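Local structure of MccF (Escherichia coli, 4IIY) at residues 164-169 / 342-347; 203-208 / 224-229; 300-305 / 337-342. The protein probably acts as a serine carboxypeptidase of the S66 family that gives its host self-immunity to microcin C7. The protein carries 1 engineered substitution. All blocks are in the same frame, centred on the assembly; numbering follows the deposited sequence. Where two conformers were deposited one is given.

Interaction 1. Residues 164-169 / 342-347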
loop_
_atom_site.group_PDB
_atom_site.type_symbol
_atom_site.label_atom_id
_atom_site.label_comp_id
_atom_site.label_asym_id
_atom_site.label_seq_id
_atom_site.Cartn_x
_atom_site.Cartn_y
_atom_site.Cartn_z
ATOM N N TYR B 164 -13.985 -14.204 -5.816
ATOM C CA TYR B 164 -13.899 -13.421 -4.594
ATOM C C TYR B 164 -14.988 -13.953 -3.684
ATOM O O TYR B 164 -16.172 -13.794 -3.980
ATOM C CB TYR B 164 -14.115 -11.924 -4.861
ATOM C CG TYR B 164 -13.362 -11.074 -3.862
ATOM C CD1 TYR B 164 -11.979 -10.961 -3.953
ATOM C CD2 TYR B 164 -14.005 -10.430 -2.805
ATOM C CE1 TYR B 164 -11.260 -10.228 -3.056
ATOM C CE2 TYR B 164 -13.285 -9.673 -1.883
ATOM C CZ TYR B 164 -11.904 -9.585 -2.023
ATOM O OH TYR B 164 -11.116 -8.878 -1.131
ATOM N N GLY B 165 -14.614 -14.607 -2.595
ATOM C CA GLY B 165 -15.600 -15.268 -1.769
ATOM C C GLY B 165 -14.969 -15.882 -0.544
ATOM O O GLY B 165 -13.829 -15.564 -0.198
ATOM N N PRO B 166 -15.716 -16.769 0.128
ATOM C CA PRO B 166 -15.311 -17.296 1.432
ATOM C C PRO B 166 -13.909 -17.881 1.524
ATOM O O PRO B 166 -13.454 -18.610 0.636
ATOM C CB PRO B 166 -16.326 -18.417 1.680
ATOM C CG PRO B 166 -17.550 -17.967 0.979
ATOM C CD PRO B 166 -17.113 -17.115 -0.189
ATOM N N ALA B 167 -13.255 -17.556 2.635
ATOM C CA ALA B 167 -12.076 -18.258 3.125
ATOM C C ALA B 167 -12.512 -19.092 4.327
ATOM O O ALA B 167 -13.390 -18.693 5.100
ATOM C CB ALA B 167 -10.977 -17.271 3.506
ATOM N N LEU B 168 -11.901 -20.254 4.491
ATOM C CA LEU B 168 -12.386 -21.241 5.439
ATOM C C LEU B 168 -12.558 -20.699 6.856
ATOM O O LEU B 168 -13.617 -20.878 7.472
ATOM C CB LEU B 168 -11.447 -22.441 5.418
ATOM C CG LEU B 168 -11.732 -23.574 6.409
ATOM C CD1 LEU B 168 -13.083 -24.195 6.161
ATOM C CD2 LEU B 168 -10.614 -24.619 6.343
ATOM N N ILE B 169 -11.529 -20.035 7.360
ATOM C CA ILE B 169 -11.516 -19.614 8.757
ATOM C C ILE B 169 -12.434 -18.411 9.037
ATOM O O ILE B 169 -13.379 -18.521 9.823
ATOM C CB ILE B 169 -10.065 -19.436 9.286
ATOM C CG1 ILE B 169 -9.312 -20.770 9.193
ATOM C CG2 ILE B 169 -10.072 -18.888 10.708
ATOM C CD1 ILE B 169 -7.841 -20.684 9.582
ATOM N N MET B 342 -21.117 -12.859 3.529
ATOM C CA MET B 342 -20.358 -12.567 2.328
ATOM C C MET B 342 -20.911 -13.357 1.147
ATOM O O MET B 342 -21.109 -14.567 1.249
ATOM C CB MET B 342 -18.899 -12.950 2.558
ATOM C CG MET B 342 -17.991 -12.529 1.430
ATOM S SD MET B 342 -16.379 -13.334 1.518
ATOM C CE MET B 342 -15.578 -12.326 0.270
ATOM N N LEU B 343 -21.162 -12.666 0.040
ATOM C CA LEU B 343 -21.584 -13.303 -1.201
ATOM C C LEU B 343 -20.351 -13.749 -1.991
ATOM O O LEU B 343 -19.251 -13.234 -1.780
ATOM C CB LEU B 343 -22.399 -12.315 -2.037
ATOM C CG LEU B 343 -23.610 -11.711 -1.313
ATOM C CD1 LEU B 343 -24.224 -10.576 -2.121
ATOM C CD2 LEU B 343 -24.655 -12.777 -1.009
ATOM N N THR B 344 -20.540 -14.698 -2.898
ATOM C CA THR B 344 -19.480 -15.204 -3.769
ATOM C C THR B 344 -19.590 -14.538 -5.145
ATOM O O THR B 344 -20.684 -14.515 -5.734
ATOM C CB THR B 344 -19.576 -16.736 -3.889
ATOM O OG1 THR B 344 -19.237 -17.331 -2.631
ATOM C CG2 THR B 344 -18.621 -17.259 -4.948
ATOM N N LEU B 345 -18.473 -14.013 -5.658
ATOM C CA LEU B 345 -18.453 -13.242 -6.904
ATOM C C LEU B 345 -17.368 -13.740 -7.862
ATOM O O LEU B 345 -16.178 -13.696 -7.537
ATOM C CB LEU B 345 -18.169 -11.775 -6.580
ATOM C CG LEU B 345 -18.080 -10.806 -7.758
ATOM C CD1 LEU B 345 -19.448 -10.590 -8.379
ATOM C CD2 LEU B 345 -17.482 -9.477 -7.311
ATOM N N PRO B 346 -17.752 -14.205 -9.058
ATOM C CA PRO B 346 -16.714 -14.521 -10.047
ATOM C C PRO B 346 -16.070 -13.226 -10.545
ATOM O O PRO B 346 -16.771 -12.236 -10.786
ATOM C CB PRO B 346 -17.500 -15.204 -11.173
ATOM C CG PRO B 346 -18.878 -14.612 -11.079
ATOM C CD PRO B 346 -19.113 -14.399 -9.590
ATOM N N LEU B 347 -14.751 -13.226 -10.682
ATOM C CA LEU B 347 -14.018 -12.083 -11.214
ATOM C C LEU B 347 -13.595 -12.319 -12.661
ATOM O O LEU B 347 -13.138 -13.408 -13.009
ATOM C CB LEU B 347 -12.769 -11.824 -10.376
ATOM C CG LEU B 347 -12.996 -11.501 -8.900
ATOM C CD1 LEU B 347 -11.677 -11.518 -8.153
ATOM C CD2 LEU B 347 -13.667 -10.160 -8.760
#

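Interaction 2. Residues 203-208 / 224-229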
loop_
_atom_site.group_PDB
_atom_site.type_symbol
_atom_site.label_atom_id
_atom_site.label_comp_id
_atom_site.label_asym_id
_atom_site.label_seq_id
_atom_site.Cartn_x
_atom_site.Cartn_y
_atom_site.Cartn_z
ATOM N N PRO B 203 -28.612 -9.626 1.338
ATOM C CA PRO B 203 -28.747 -10.035 2.743
ATOM C C PRO B 203 -29.608 -9.054 3.535
ATOM O O PRO B 203 -29.469 -7.842 3.402
ATOM C CB PRO B 203 -27.303 -10.024 3.248
ATOM C CG PRO B 203 -26.498 -10.317 2.020
ATOM C CD PRO B 203 -27.205 -9.595 0.910
ATOM N N GLU B 204 -30.499 -9.590 4.363
ATOM C CA GLU B 204 -31.412 -8.746 5.123
ATOM C C GLU B 204 -30.683 -7.973 6.209
ATOM O O GLU B 204 -31.016 -6.821 6.487
ATOM C CB GLU B 204 -32.539 -9.580 5.730
ATOM C CG GLU B 204 -33.503 -10.125 4.685
ATOM C CD GLU B 204 -34.679 -10.872 5.285
ATOM O OE1 GLU B 204 -34.513 -11.506 6.350
ATOM O OE2 GLU B 204 -35.774 -10.825 4.686
ATOM N N LYS B 205 -29.674 -8.602 6.803
ATOM C CA LYS B 205 -28.909 -7.995 7.885
ATOM C C LYS B 205 -27.439 -8.327 7.694
ATOM O O LYS B 205 -27.102 -9.336 7.061
ATOM C CB LYS B 205 -29.363 -8.542 9.239
ATOM C CG LYS B 205 -30.822 -8.289 9.587
ATOM C CD LYS B 205 -31.043 -6.845 9.962
ATOM C CE LYS B 205 -32.477 -6.614 10.407
ATOM N NZ LYS B 205 -32.827 -7.423 11.603
ATOM N N TRP B 206 -26.572 -7.491 8.253
ATOM C CA TRP B 206 -25.128 -7.695 8.154
ATOM C C TRP B 206 -24.455 -7.156 9.407
ATOM O O TRP B 206 -25.074 -6.437 10.201
ATOM C CB TRP B 206 -24.562 -6.987 6.913
ATOM C CG TRP B 206 -24.721 -5.496 6.970
ATOM C CD1 TRP B 206 -25.859 -4.769 6.695
ATOM C CD2 TRP B 206 -23.727 -4.541 7.367
ATOM N NE1 TRP B 206 -25.616 -3.434 6.880
ATOM C CE2 TRP B 206 -24.323 -3.264 7.296
ATOM C CE3 TRP B 206 -22.390 -4.640 7.768
ATOM C CZ2 TRP B 206 -23.630 -2.104 7.609
ATOM C CZ3 TRP B 206 -21.707 -3.484 8.079
ATOM C CH2 TRP B 206 -22.327 -2.233 8.000
ATOM N N SER B 207 -23.191 -7.506 9.601
ATOM C CA SER B 207 -22.420 -6.953 10.707
ATOM C C SER B 207 -20.950 -6.892 10.348
ATOM O O SER B 207 -20.476 -7.625 9.474
ATOM C CB SER B 207 -22.582 -7.784 11.983
ATOM O OG SER B 207 -22.083 -7.071 13.114
ATOM N N ASP B 208 -20.229 -6.033 11.054
ATOM C CA ASP B 208 -18.784 -5.960 10.928
ATOM C C ASP B 208 -18.071 -5.987 12.275
ATOM O O ASP B 208 -16.868 -5.755 12.328
ATOM C CB ASP B 208 -18.348 -4.722 10.128
ATOM C CG ASP B 208 -18.713 -3.412 10.809
ATOM O OD1 ASP B 208 -19.473 -3.438 11.810
ATOM O OD2 ASP B 208 -18.261 -2.342 10.324
ATOM N N LEU B 224 -26.816 -6.482 14.458
ATOM C CA LEU B 224 -27.269 -6.770 13.101
ATOM C C LEU B 224 -27.848 -5.514 12.479
ATOM O O LEU B 224 -28.876 -5.000 12.930
ATOM C CB LEU B 224 -28.314 -7.880 13.101
ATOM C CG LEU B 224 -27.790 -9.234 13.565
ATOM C CD1 LEU B 224 -28.927 -10.236 13.723
ATOM C CD2 LEU B 224 -26.733 -9.747 12.599
ATOM N N TYR B 225 -27.176 -5.017 11.451
ATOM C CA TYR B 225 -27.572 -3.801 10.769
ATOM C C TYR B 225 -28.497 -4.100 9.605
ATOM O O TYR B 225 -28.296 -5.068 8.877
ATOM C CB TYR B 225 -26.328 -3.122 10.210
ATOM C CG TYR B 225 -25.328 -2.652 11.237
ATOM C CD1 TYR B 225 -25.709 -1.828 12.287
ATOM C CD2 TYR B 225 -23.991 -3.010 11.139
ATOM C CE1 TYR B 225 -24.785 -1.381 13.216
ATOM C CE2 TYR B 225 -23.063 -2.575 12.058
ATOM C CZ TYR B 225 -23.466 -1.757 13.096
ATOM O OH TYR B 225 -22.549 -1.306 14.021
ATOM N N LYS B 226 -29.495 -3.248 9.400
ATOM C CA LYS B 226 -30.260 -3.309 8.163
ATOM C C LYS B 226 -29.332 -3.016 6.982
ATOM O O LYS B 226 -28.378 -2.247 7.101
ATOM C CB LYS B 226 -31.415 -2.307 8.188
ATOM C CG LYS B 226 -32.479 -2.625 9.230
ATOM C CD LYS B 226 -33.428 -3.712 8.743
ATOM C CE LYS B 226 -34.422 -4.112 9.828
ATOM N NZ LYS B 226 -35.126 -2.940 10.419
ATOM N N ASN B 227 -29.631 -3.612 5.838
ATOM C CA ASN B 227 -28.782 -3.403 4.674
ATOM C C ASN B 227 -28.950 -2.015 4.088
ATOM O O ASN B 227 -30.014 -1.669 3.583
ATOM C CB ASN B 227 -29.018 -4.471 3.617
ATOM C CG ASN B 227 -27.805 -4.676 2.749
ATOM O OD1 ASN B 227 -27.128 -3.715 2.376
ATOM N ND2 ASN B 227 -27.487 -5.930 2.474
ATOM N N ASN B 228 -27.881 -1.230 4.156
ATOM C CA ASN B 228 -27.902 0.158 3.717
ATOM C C ASN B 228 -27.159 0.386 2.402
ATOM O O ASN B 228 -26.708 1.498 2.117
ATOM C CB ASN B 228 -27.346 1.071 4.812
ATOM C CG ASN B 228 -25.914 0.741 5.180
ATOM O OD1 ASN B 228 -25.409 -0.337 4.862
ATOM N ND2 ASN B 228 -25.250 1.671 5.860
ATOM N N CYS B 229 -27.017 -0.662 1.603
ATOM C CA CYS B 229 -26.454 -0.570 0.258
ATOM C C CYS B 229 -27.184 0.527 -0.527
ATOM O O CYS B 229 -28.416 0.641 -0.415
ATOM C CB CYS B 229 -26.628 -1.931 -0.426
ATOM S SG CYS B 229 -25.804 -2.177 -2.007
HETATM O O HOH W 1 -32.222 -4.885 5.442
HETATM O O HOH W 2 -19.873 -1.439 13.355
#

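Interaction 3. Residues 300-305 / 337-342. With 1EI (5'-O-(L-alpha-glutamylsulfamoyl)inosine), chain K; EDO (1,2-ethanediol), chain L.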
loop_
_atom_site.group_PDB
_atom_site.type_symbol
_atom_site.label_atom_id
_atom_site.label_comp_id
_atom_site.label_asym_id
_atom_site.label_seq_id
_atom_site.Cartn_x
_atom_site.Cartn_y
_atom_site.Cartn_z
ATOM N N LEU B 300 -18.379 -0.688 -4.602
ATOM C CA LEU B 300 -17.657 -0.631 -3.337
ATOM C C LEU B 300 -18.230 -1.698 -2.418
ATOM O O LEU B 300 -19.426 -1.661 -2.077
ATOM C CB LEU B 300 -17.825 0.732 -2.659
ATOM C CG LEU B 300 -17.397 1.976 -3.437
ATOM C CD1 LEU B 300 -17.703 3.221 -2.617
ATOM C CD2 LEU B 300 -15.914 1.928 -3.805
ATOM N N GLY B 301 -17.410 -2.664 -2.014
ATOM C CA GLY B 301 -17.841 -3.593 -0.983
ATOM C C GLY B 301 -17.986 -2.864 0.346
ATOM O O GLY B 301 -17.293 -1.870 0.600
ATOM N N LYS B 302 -18.877 -3.334 1.215
ATOM C CA LYS B 302 -18.972 -2.722 2.540
ATOM C C LYS B 302 -17.602 -2.772 3.218
ATOM O O LYS B 302 -16.943 -3.810 3.225
ATOM C CB LYS B 302 -19.994 -3.440 3.425
ATOM C CG LYS B 302 -21.449 -3.285 2.996
ATOM C CD LYS B 302 -22.375 -3.792 4.104
ATOM C CE LYS B 302 -23.831 -3.457 3.841
ATOM N NZ LYS B 302 -24.350 -4.146 2.628
ATOM N N HIS B 303 -17.207 -1.666 3.833
ATOM C CA HIS B 303 -15.902 -1.540 4.470
ATOM C C HIS B 303 -15.994 -1.908 5.947
ATOM O O HIS B 303 -16.650 -1.203 6.720
ATOM C CB HIS B 303 -15.415 -0.088 4.347
ATOM C CG HIS B 303 -13.967 0.107 4.684
ATOM N ND1 HIS B 303 -13.070 0.634 3.782
ATOM C CD2 HIS B 303 -13.262 -0.126 5.823
ATOM C CE1 HIS B 303 -11.868 0.695 4.336
ATOM N NE2 HIS B 303 -11.957 0.244 5.578
ATOM N N GLU B 304 -15.331 -2.982 6.362
ATOM C CA GLU B 304 -15.357 -3.438 7.754
ATOM C C GLU B 304 -14.724 -2.405 8.690
ATOM O O GLU B 304 -13.543 -2.085 8.553
ATOM C CB GLU B 304 -14.592 -4.757 7.856
ATOM C CG GLU B 304 -14.416 -5.305 9.270
ATOM C CD GLU B 304 -13.519 -6.535 9.321
ATOM O OE1 GLU B 304 -12.544 -6.626 8.547
ATOM O OE2 GLU B 304 -13.809 -7.440 10.138
ATOM N N LEU B 305 -15.506 -1.880 9.634
ATOM C CA LEU B 305 -14.981 -1.013 10.691
ATOM C C LEU B 305 -14.127 0.137 10.132
ATOM O O LEU B 305 -13.013 0.386 10.586
ATOM C CB LEU B 305 -14.209 -1.844 11.721
ATOM C CG LEU B 305 -15.032 -2.930 12.423
ATOM C CD1 LEU B 305 -14.155 -3.856 13.246
ATOM C CD2 LEU B 305 -16.099 -2.288 13.296
ATOM N N SER B 337 -17.120 -8.690 0.793
ATOM C CA SER B 337 -16.062 -7.940 1.450
ATOM C C SER B 337 -15.713 -8.643 2.750
ATOM O O SER B 337 -15.947 -9.844 2.878
ATOM C CB SER B 337 -16.523 -6.506 1.713
ATOM O OG SER B 337 -17.548 -6.482 2.688
ATOM N N HIS B 338 -15.151 -7.902 3.705
ATOM C CA HIS B 338 -14.823 -8.461 5.011
ATOM C C HIS B 338 -16.022 -8.487 5.971
ATOM O O HIS B 338 -15.915 -9.038 7.073
ATOM C CB HIS B 338 -13.706 -7.658 5.676
ATOM C CG HIS B 338 -12.345 -7.856 5.082
ATOM N ND1 HIS B 338 -12.015 -7.511 3.786
ATOM C CD2 HIS B 338 -11.205 -8.311 5.648
ATOM C CE1 HIS B 338 -10.730 -7.765 3.579
ATOM N NE2 HIS B 338 -10.218 -8.251 4.694
ATOM N N THR B 339 -17.145 -7.875 5.599
ATOM C CA THR B 339 -18.325 -7.921 6.469
ATOM C C THR B 339 -19.044 -9.272 6.337
ATOM O O THR B 339 -18.822 -10.011 5.382
ATOM C CB THR B 339 -19.286 -6.759 6.173
ATOM O OG1 THR B 339 -19.730 -6.838 4.810
ATOM C CG2 THR B 339 -18.588 -5.417 6.377
ATOM N N HIS B 340 -19.883 -9.599 7.317
ATOM C CA HIS B 340 -20.689 -10.824 7.299
ATOM C C HIS B 340 -22.156 -10.465 7.118
ATOM O O HIS B 340 -22.643 -9.513 7.733
ATOM C CB HIS B 340 -20.526 -11.607 8.607
ATOM C CG HIS B 340 -19.146 -12.146 8.806
ATOM N ND1 HIS B 340 -18.733 -13.357 8.288
ATOM C CD2 HIS B 340 -18.072 -11.622 9.445
ATOM C CE1 HIS B 340 -17.468 -13.556 8.608
ATOM N NE2 HIS B 340 -17.043 -12.521 9.308
ATOM N N PRO B 341 -22.883 -11.225 6.293
ATOM C CA PRO B 341 -22.430 -12.370 5.495
ATOM C C PRO B 341 -21.742 -11.913 4.212
ATOM O O PRO B 341 -21.776 -10.733 3.858
ATOM C CB PRO B 341 -23.741 -13.085 5.169
ATOM C CG PRO B 341 -24.723 -11.961 5.028
ATOM C CD PRO B 341 -24.308 -10.925 6.060
ATOM N N MET B 342 -21.117 -12.859 3.529
ATOM C CA MET B 342 -20.358 -12.567 2.328
ATOM C C MET B 342 -20.911 -13.357 1.147
ATOM O O MET B 342 -21.109 -14.567 1.249
ATOM C CB MET B 342 -18.899 -12.950 2.558
ATOM C CG MET B 342 -17.991 -12.529 1.430
ATOM S SD MET B 342 -16.379 -13.334 1.518
ATOM C CE MET B 342 -15.578 -12.326 0.270
HETATM O O6 1EI K . -8.331 -11.601 16.296
HETATM C C6 1EI K . -9.265 -11.305 15.519
HETATM N N1 1EI K . -10.443 -10.841 15.983
HETATM C C2 1EI K . -11.458 -10.523 15.161
HETATM N N3 1EI K . -11.387 -10.644 13.824
HETATM C C5 1EI K . -9.107 -11.464 14.063
HETATM C C4 1EI K . -10.258 -11.100 13.241
HETATM N N7 1EI K . -8.144 -11.885 13.217
HETATM C C8 1EI K . -8.635 -11.794 11.958
HETATM N N9 1EI K . -9.892 -11.324 11.984
HETATM C "C1'" 1EI K . -10.756 -11.076 10.819
HETATM O "O4'" 1EI K . -10.485 -11.977 9.755
HETATM C "C2'" 1EI K . -10.447 -9.695 10.279
HETATM O "O2'" 1EI K . -11.300 -8.729 10.892
HETATM C "C3'" 1EI K . -10.720 -9.834 8.798
HETATM O "O3'" 1EI K . -11.985 -9.254 8.491
HETATM C "C4'" 1EI K . -10.799 -11.325 8.527
HETATM C "C5'" 1EI K . -9.841 -11.755 7.423
HETATM O "O5'" 1EI K . -8.484 -11.507 7.801
HETATM S SBF 1EI K . -7.409 -11.509 6.706
HETATM O OAE 1EI K . -6.164 -11.968 7.283
HETATM O OAF 1EI K . -7.886 -12.389 5.673
HETATM N NAQ 1EI K . -7.320 -10.055 6.182
HETATM C C 1EI K . -6.602 -9.619 5.126
HETATM O O 1EI K . -5.901 -10.286 4.373
HETATM C CA 1EI K . -6.711 -8.153 4.819
HETATM N N 1EI K . -7.494 -7.469 5.834
HETATM C CB 1EI K . -5.317 -7.548 4.686
HETATM C CG 1EI K . -5.278 -6.488 3.589
HETATM C CD 1EI K . -5.830 -5.175 4.097
HETATM O OE1 1EI K . -6.541 -5.175 5.123
HETATM O OE2 1EI K . -5.548 -4.141 3.467
HETATM C C1 EDO L . -14.553 -0.067 -0.081
HETATM O O1 EDO L . -14.678 -1.003 1.004
HETATM C C2 EDO L . -14.618 1.374 0.403
HETATM O O2 EDO L . -13.448 1.676 1.178
HETATM O O HOH W 3 -14.706 -4.945 4.197
HETATM O O HOH W 4 -16.663 -8.398 9.751
#

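Interaction 1. Residues 164-169 / 342-347
Y164 and L345 form a hydrogen-bonded pair of an antiparallel bridge, the last step of the six-stranded mixed sheet, where strand 345-347 is added against strand 162-164. Y164 N gives its hydrogen to L345 O at 2.8 Å, and L345 N returns one to Y164 O at 2.9 Å. The two side chains leave the same face of the sheet, where L347 CD1 also reaches Y164 CB at 4.1 Å. With CG anti to the backbone N (chi1 -150°), the tyrosine ring swings away from its pair, and its OH bonds with E270 and the backbone N of the engineered A145, at the predicted active site. Along the CD2-CE2 side of the ring, the side chain of M342 runs perpendicular to that of Y164. The chain of M342 is fully extended, which carries SD to 3.6 Å from G165 C and lays CE obliquely beside the ring, 3.9 Å from Y164 CD2. With an alanine here, SD and CE would be gone, and a gap would probably open beside G165 and the CD2 side of the Y164 ring. Further along, the side chain of T344 lies athwart that of P166, as the T344 hydroxyl, lying beside its own backbone N, turns to the proline ring: OG1 stands 3.2 Å from P166 CD.

Interaction 2. Residues 203-208 / 224-229
W206 meets Y225 because its CG sits between the backbone N and the carbonyl carbon (chi1 64°), a torsion that folds the indole back across the partner strand, while Y225 holds CG beside its own backbone N. The two residues are the hydrogen-bonded pair of a small two-stranded antiparallel sheet, strands 205-206 and 225-226, at the protein surface. Y225 CB lies over the five-membered ring of W206, 3.7 Å from its centroid, in a CH-pi contact. The tyrosine ring then follows the six-membered ring obliquely, their planes 49° apart, with Y225 CD2 nearest W206 CH2 at 3.6 Å. K302 makes a cation-pi contact from across the ring, so the indole has Y225 on one face and the K302 ammonium on the other. At the indole edge W206 NE1 donates to K226 O at 3.0 Å, coming from above the carbonyl plane and not along a lone pair, a bent bond that nevertheless fixes the rotation of the ring.

K205 and K226, the neighbouring non-hydrogen-bonded pair, project from the other face and run side by side in the same direction; K205 NZ and K226 NZ, 5.2 Å apart, would be expected to repel mildly. Beyond the strands, N227 reaches P203 with its amide, CG anti to the backbone N (chi1 -154°). Its OD1 accepts from C229 N in an Asx turn and also from K302 NZ, so OD1 takes two bonds while ND2 is left to donate. A water that accepts from N227 N also lies close to E204 O, though that distance is doubtfully short. The amide closes the contact with N227 ND2 lying in the carbonyl plane of P203, on a lone pair of P203 O, at 2.9 Å.

Interaction 3. Residues 300-305 / 337-342
E304 and H338 meet where both touch the bound glutamylsulfamoyl inosine. The E304 carboxylate packs by OE1 on H338 CB at 3.3 Å, its plane turned 42° from the imidazole, and the two side chains cross at about a right angle. From there E304 grips the ribose diol with both oxygens: O3' of the ligand donates to OE1 at 2.7 Å and O2' to OE2 at 2.9 Å. The extended chain of E304, with CG anti to the backbone N (chi1 175°), is what carries the carboxylate this far. H338 NE2 accepts from the ligand's amino N at 3.1 Å, while the ligand carbon C3' lies in the plane of the imidazole at its edge.

A second shell sets these groups. S272 OG bonds to E304 OE1, and E270 holds H338 ND1, fixing the ring's rotation. One water accepts from both E304 N and H338 N, linking the two backbones just behind their side chains. Deeper still, S337 OG donates to a lone pair of K302 O at 2.8 Å, a bond that ties the loop bearing H338 to the residue after strand 297-301, and the same OG accepts from T339 N in an ST turn. T339 crosses K302 and rests CG2 on its CB, 3.8 Å away.

E304 and H338 belong to the ligand pocket, with K302, S337 and T339 behind them, beside the predicted Ser-His-Glu catalytic triad of S66 peptidases, here made up of H338, E270 and the engineered A145 in the place of the nucleophile.

Interaction 3 holds the ligand, while interactions 1 and 2 flank it from different parts of the fold. Interactions 1 and 3 share M342, so the loop that carries H338 runs straight on into the strand paired with Y164; their centres are about 11 Å apart. Interaction 2 lies at the surface, its centre about 10 Å from that of interaction 3, and is bonded to it twice: S207 N meets H340 O at 2.8 Å, and N227 OD1 meets K302 NZ at 2.8 Å. Interactions 1 and 2, with centres about 17 Å apart, do not touch. The side chain of Y164 stands about 7 Å from the ligand and that of D208 about 8 Å, whereas interaction 3 binds it directly.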